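Local atomic coordinates of short chain dehydrogenase (Salmonella typhi, PDB entry 3G1T), a protein that probably catalyses an NAD(P)-dependent oxidation or reduction, as a short chain dehydrogenase with a Rossmann fold. Residues I88-H100 against L137-F151. Numbering follows the deposited sequence.
Sequences IAAHYPRLDGVLH and LLPLLLKSDAGSLVF
The first torsions of Ser144 and Asp96 bring their polar ends together: the serine OG stands anti to its backbone N (chi1 -180°), while the aspartate CG lies anti to its own carbonyl carbon (chi1 -65°). Ser144 OG donates to the anti lone pair of Asp96 OD1 at 2.7 Å and, in an ST turn, accepts from Ala146 N. Asp96 OD2 turns its syn lone pair to Arg94 NE in a salt bridge of 2.7 Å, nearly in the guanidinium plane, and also takes Ile16 N. One water donates to both Asp96 OD1 and Asp145 OD1, probably easing the repulsion between these acids; Arg15 pairs with Asp145.

Leu140 O accepts Leu95 N at 3.0 Å and Lys143 N from opposite faces of its carbonyl plane. Leu140 CD1 meets Ile88 CG2 (3.9 Å), while its CD2 lies against the Arg94 backbone. Leu95 CD1 packs on Leu137 CD2 (3.8 Å), and the side chains of Val98 and Leu141 cross at about a right angle, CG2 meeting CD1.

Parallel strand bonds follow: Ser148 N to Asp96 O, Val98 N to Ser148 O, Val150 N to Val98 O and His100 N to Val150 O (2.9 Å). The His100 and Phe151 rings lie at 18°, centroids 5.0 Å apart, with little overlap; His100 NE2 is hydrogen-bonded to Thr134 OG1.

Strands 97-99 and 147-152 are neighbours in the parallel Rossmann sheet, joined by helix 116-142 in a beta-alpha-beta crossover, with strand 16-19 bordering 97-99 and helix 165-185 packing against Phe151.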
# COMPACT_ATOMS: atom_id res chain seq x y z
N ILE A 88 -14.32 -24.21 -5.20
CA ILE A 88 -15.61 -23.53 -5.26
C ILE A 88 -16.26 -23.79 -6.61
O ILE A 88 -17.46 -24.07 -6.67
CB ILE A 88 -15.50 -21.99 -4.92
CG1 ILE A 88 -15.12 -21.83 -3.46
CG2 ILE A 88 -16.83 -21.27 -5.22
CD1 ILE A 88 -14.47 -20.52 -3.11
N ALA A 89 -15.49 -23.72 -7.70
CA ALA A 89 -16.04 -23.89 -9.06
C ALA A 89 -16.68 -25.29 -9.26
O ALA A 89 -17.57 -25.47 -10.10
CB ALA A 89 -15.00 -23.61 -10.12
N ALA A 90 -16.24 -26.24 -8.45
CA ALA A 90 -16.72 -27.64 -8.58
C ALA A 90 -18.06 -27.83 -7.89
O ALA A 90 -18.81 -28.76 -8.21
CB ALA A 90 -15.68 -28.61 -8.03
N HIS A 91 -18.36 -26.97 -6.92
CA HIS A 91 -19.63 -27.04 -6.18
C HIS A 91 -20.65 -25.97 -6.56
O HIS A 91 -21.85 -26.15 -6.29
CB HIS A 91 -19.36 -27.00 -4.67
CG HIS A 91 -18.80 -28.29 -4.12
ND1 HIS A 91 -19.36 -29.53 -4.38
CD2 HIS A 91 -17.75 -28.53 -3.30
CE1 HIS A 91 -18.68 -30.47 -3.75
NE2 HIS A 91 -17.69 -29.89 -3.08
N TYR A 92 -20.19 -24.88 -7.20
CA TYR A 92 -21.06 -23.71 -7.48
C TYR A 92 -20.82 -23.09 -8.84
O TYR A 92 -19.67 -23.09 -9.30
CB TYR A 92 -20.78 -22.57 -6.48
CG TYR A 92 -21.06 -22.99 -5.05
CD1 TYR A 92 -22.37 -23.13 -4.58
CD2 TYR A 92 -20.03 -23.30 -4.20
CE1 TYR A 92 -22.63 -23.52 -3.26
CE2 TYR A 92 -20.25 -23.70 -2.88
CZ TYR A 92 -21.56 -23.79 -2.42
OH TYR A 92 -21.76 -24.21 -1.11
N PRO A 93 -21.88 -22.52 -9.46
CA PRO A 93 -21.70 -21.96 -10.81
C PRO A 93 -21.15 -20.52 -10.87
O PRO A 93 -20.91 -19.98 -11.94
CB PRO A 93 -23.12 -21.98 -11.37
CG PRO A 93 -24.04 -21.70 -10.09
CD PRO A 93 -23.32 -22.66 -9.12
N ARG A 94 -21.00 -19.89 -9.71
CA ARG A 94 -20.72 -18.48 -9.68
C ARG A 94 -20.34 -18.11 -8.21
O ARG A 94 -20.56 -18.88 -7.25
CB ARG A 94 -21.95 -17.65 -10.07
CG ARG A 94 -23.12 -17.74 -9.04
CD ARG A 94 -24.37 -16.97 -9.52
NE ARG A 94 -25.39 -17.21 -8.48
CZ ARG A 94 -26.27 -18.22 -8.51
NH1 ARG A 94 -26.29 -19.13 -9.53
NH2 ARG A 94 -27.08 -18.39 -7.48
N LEU A 95 -19.69 -16.97 -8.07
CA LEU A 95 -19.74 -16.27 -6.80
C LEU A 95 -20.53 -14.98 -7.04
O LEU A 95 -20.12 -14.11 -7.88
CB LEU A 95 -18.37 -15.88 -6.28
CG LEU A 95 -17.54 -17.08 -5.74
CD1 LEU A 95 -16.07 -16.72 -5.48
CD2 LEU A 95 -18.19 -17.51 -4.36
N ASP A 96 -21.50 -14.75 -6.20
CA ASP A 96 -22.16 -13.45 -6.15
C ASP A 96 -21.48 -12.39 -5.29
O ASP A 96 -21.75 -11.22 -5.47
CB ASP A 96 -23.63 -13.66 -5.71
CG ASP A 96 -24.42 -14.46 -6.77
OD1 ASP A 96 -24.50 -14.06 -7.95
OD2 ASP A 96 -24.84 -15.58 -6.45
N GLY A 97 -20.61 -12.82 -4.36
CA GLY A 97 -19.95 -11.82 -3.51
C GLY A 97 -18.73 -12.47 -2.93
O GLY A 97 -18.65 -13.70 -2.76
N VAL A 98 -17.80 -11.58 -2.59
CA VAL A 98 -16.54 -11.89 -1.82
C VAL A 98 -16.34 -10.76 -0.87
O VAL A 98 -16.25 -9.57 -1.27
CB VAL A 98 -15.34 -12.01 -2.78
CG1 VAL A 98 -14.06 -12.18 -1.97
CG2 VAL A 98 -15.51 -13.28 -3.66
N LEU A 99 -16.35 -11.09 0.45
CA LEU A 99 -16.11 -10.10 1.47
C LEU A 99 -14.79 -10.50 2.10
O LEU A 99 -14.65 -11.58 2.70
CB LEU A 99 -17.25 -10.18 2.49
CG LEU A 99 -17.04 -9.32 3.74
CD1 LEU A 99 -16.83 -7.86 3.45
CD2 LEU A 99 -18.16 -9.59 4.73
N HIS A 100 -13.83 -9.59 1.99
CA HIS A 100 -12.50 -9.84 2.60
C HIS A 100 -12.53 -9.17 3.93
O HIS A 100 -12.43 -7.93 3.98
CB HIS A 100 -11.41 -9.16 1.73
CG HIS A 100 -11.13 -9.85 0.42
ND1 HIS A 100 -10.53 -11.08 0.33
CD2 HIS A 100 -11.28 -9.42 -0.87
CE1 HIS A 100 -10.39 -11.41 -0.95
NE2 HIS A 100 -10.84 -10.41 -1.68
N LEU A 137 -10.46 -15.74 -7.82
CA LEU A 137 -11.92 -15.69 -7.77
C LEU A 137 -12.59 -14.74 -8.77
O LEU A 137 -13.82 -14.76 -8.89
CB LEU A 137 -12.36 -15.29 -6.33
CG LEU A 137 -11.74 -16.26 -5.29
CD1 LEU A 137 -12.11 -15.70 -3.92
CD2 LEU A 137 -12.42 -17.61 -5.46
N LEU A 138 -11.81 -13.99 -9.55
CA LEU A 138 -12.47 -13.05 -10.52
C LEU A 138 -13.33 -13.76 -11.58
O LEU A 138 -14.44 -13.31 -11.88
CB LEU A 138 -11.44 -12.17 -11.22
CG LEU A 138 -10.90 -11.03 -10.32
CD1 LEU A 138 -9.68 -10.37 -11.02
CD2 LEU A 138 -11.92 -10.04 -9.89
N PRO A 139 -12.85 -14.93 -12.13
CA PRO A 139 -13.76 -15.58 -13.10
C PRO A 139 -15.14 -15.99 -12.52
O PRO A 139 -16.17 -15.72 -13.16
CB PRO A 139 -12.98 -16.82 -13.55
CG PRO A 139 -11.53 -16.37 -13.44
CD PRO A 139 -11.58 -15.66 -12.02
N LEU A 140 -15.17 -16.47 -11.28
CA LEU A 140 -16.40 -16.87 -10.65
C LEU A 140 -17.25 -15.68 -10.33
O LEU A 140 -18.46 -15.74 -10.49
CB LEU A 140 -16.12 -17.61 -9.35
CG LEU A 140 -15.87 -19.12 -9.52
CD1 LEU A 140 -15.12 -19.74 -8.32
CD2 LEU A 140 -17.18 -19.94 -9.74
N LEU A 141 -16.60 -14.57 -10.00
CA LEU A 141 -17.33 -13.36 -9.72
C LEU A 141 -18.00 -12.80 -10.95
O LEU A 141 -19.11 -12.25 -10.86
CB LEU A 141 -16.44 -12.30 -9.08
CG LEU A 141 -16.21 -12.39 -7.58
CD1 LEU A 141 -14.94 -11.60 -7.09
CD2 LEU A 141 -17.51 -11.91 -6.84
N LEU A 142 -17.32 -12.96 -12.11
CA LEU A 142 -17.91 -12.48 -13.37
C LEU A 142 -19.10 -13.30 -13.89
O LEU A 142 -19.85 -12.86 -14.77
CB LEU A 142 -16.83 -12.34 -14.42
CG LEU A 142 -15.91 -11.12 -14.24
CD1 LEU A 142 -14.69 -11.47 -15.15
CD2 LEU A 142 -16.54 -9.79 -14.55
N LYS A 143 -19.26 -14.51 -13.36
CA LYS A 143 -20.45 -15.31 -13.65
C LYS A 143 -21.73 -14.80 -12.94
O LYS A 143 -22.86 -15.23 -13.29
CB LYS A 143 -20.21 -16.79 -13.29
CG LYS A 143 -19.08 -17.57 -14.02
CD LYS A 143 -19.21 -17.57 -15.55
CE LYS A 143 -19.75 -18.86 -16.10
NZ LYS A 143 -19.82 -18.76 -17.62
N SER A 144 -21.58 -13.93 -11.92
CA SER A 144 -22.75 -13.32 -11.25
C SER A 144 -23.53 -12.32 -12.16
O SER A 144 -22.91 -11.62 -12.99
CB SER A 144 -22.35 -12.58 -9.95
OG SER A 144 -23.47 -11.98 -9.28
N ASP A 145 -24.85 -12.18 -11.97
CA ASP A 145 -25.62 -11.12 -12.70
C ASP A 145 -25.28 -9.73 -12.12
O ASP A 145 -25.52 -8.69 -12.71
CB ASP A 145 -27.16 -11.36 -12.55
CG ASP A 145 -27.67 -11.12 -11.11
OD1 ASP A 145 -27.08 -11.73 -10.15
OD2 ASP A 145 -28.62 -10.28 -10.87
N ALA A 146 -24.72 -9.70 -10.92
CA ALA A 146 -24.33 -8.45 -10.30
C ALA A 146 -23.36 -8.75 -9.13
O ALA A 146 -23.71 -8.67 -7.94
CB ALA A 146 -25.58 -7.69 -9.83
N GLY A 147 -22.13 -9.07 -9.47
CA GLY A 147 -21.13 -9.55 -8.46
C GLY A 147 -20.69 -8.38 -7.60
O GLY A 147 -20.68 -7.21 -8.02
N SER A 148 -20.32 -8.67 -6.34
CA SER A 148 -19.90 -7.54 -5.41
C SER A 148 -18.65 -8.03 -4.61
O SER A 148 -18.70 -9.07 -3.96
CB SER A 148 -21.03 -7.18 -4.44
OG SER A 148 -20.60 -6.15 -3.53
N LEU A 149 -17.56 -7.31 -4.76
CA LEU A 149 -16.24 -7.65 -4.12
C LEU A 149 -16.00 -6.48 -3.12
O LEU A 149 -16.10 -5.27 -3.46
CB LEU A 149 -15.17 -7.65 -5.22
CG LEU A 149 -13.68 -7.71 -4.78
CD1 LEU A 149 -13.46 -9.04 -4.07
CD2 LEU A 149 -12.83 -7.68 -6.01
N VAL A 150 -15.78 -6.85 -1.86
CA VAL A 150 -15.70 -5.86 -0.82
C VAL A 150 -14.38 -6.09 -0.10
O VAL A 150 -14.07 -7.24 0.28
CB VAL A 150 -16.89 -6.01 0.20
CG1 VAL A 150 -16.64 -5.00 1.40
CG2 VAL A 150 -18.24 -5.66 -0.59
N PHE A 151 -13.62 -5.01 0.10
CA PHE A 151 -12.39 -5.05 0.93
C PHE A 151 -12.64 -4.36 2.25
O PHE A 151 -13.50 -3.51 2.38
CB PHE A 151 -11.21 -4.38 0.22
CG PHE A 151 -10.78 -5.08 -1.06
CD1 PHE A 151 -9.89 -6.16 -1.05
CD2 PHE A 151 -11.34 -4.66 -2.30
CE1 PHE A 151 -9.44 -6.82 -2.26
CE2 PHE A 151 -10.92 -5.33 -3.51
CZ PHE A 151 -10.02 -6.36 -3.52
O HOH W 1 -26.28 -14.35 -9.90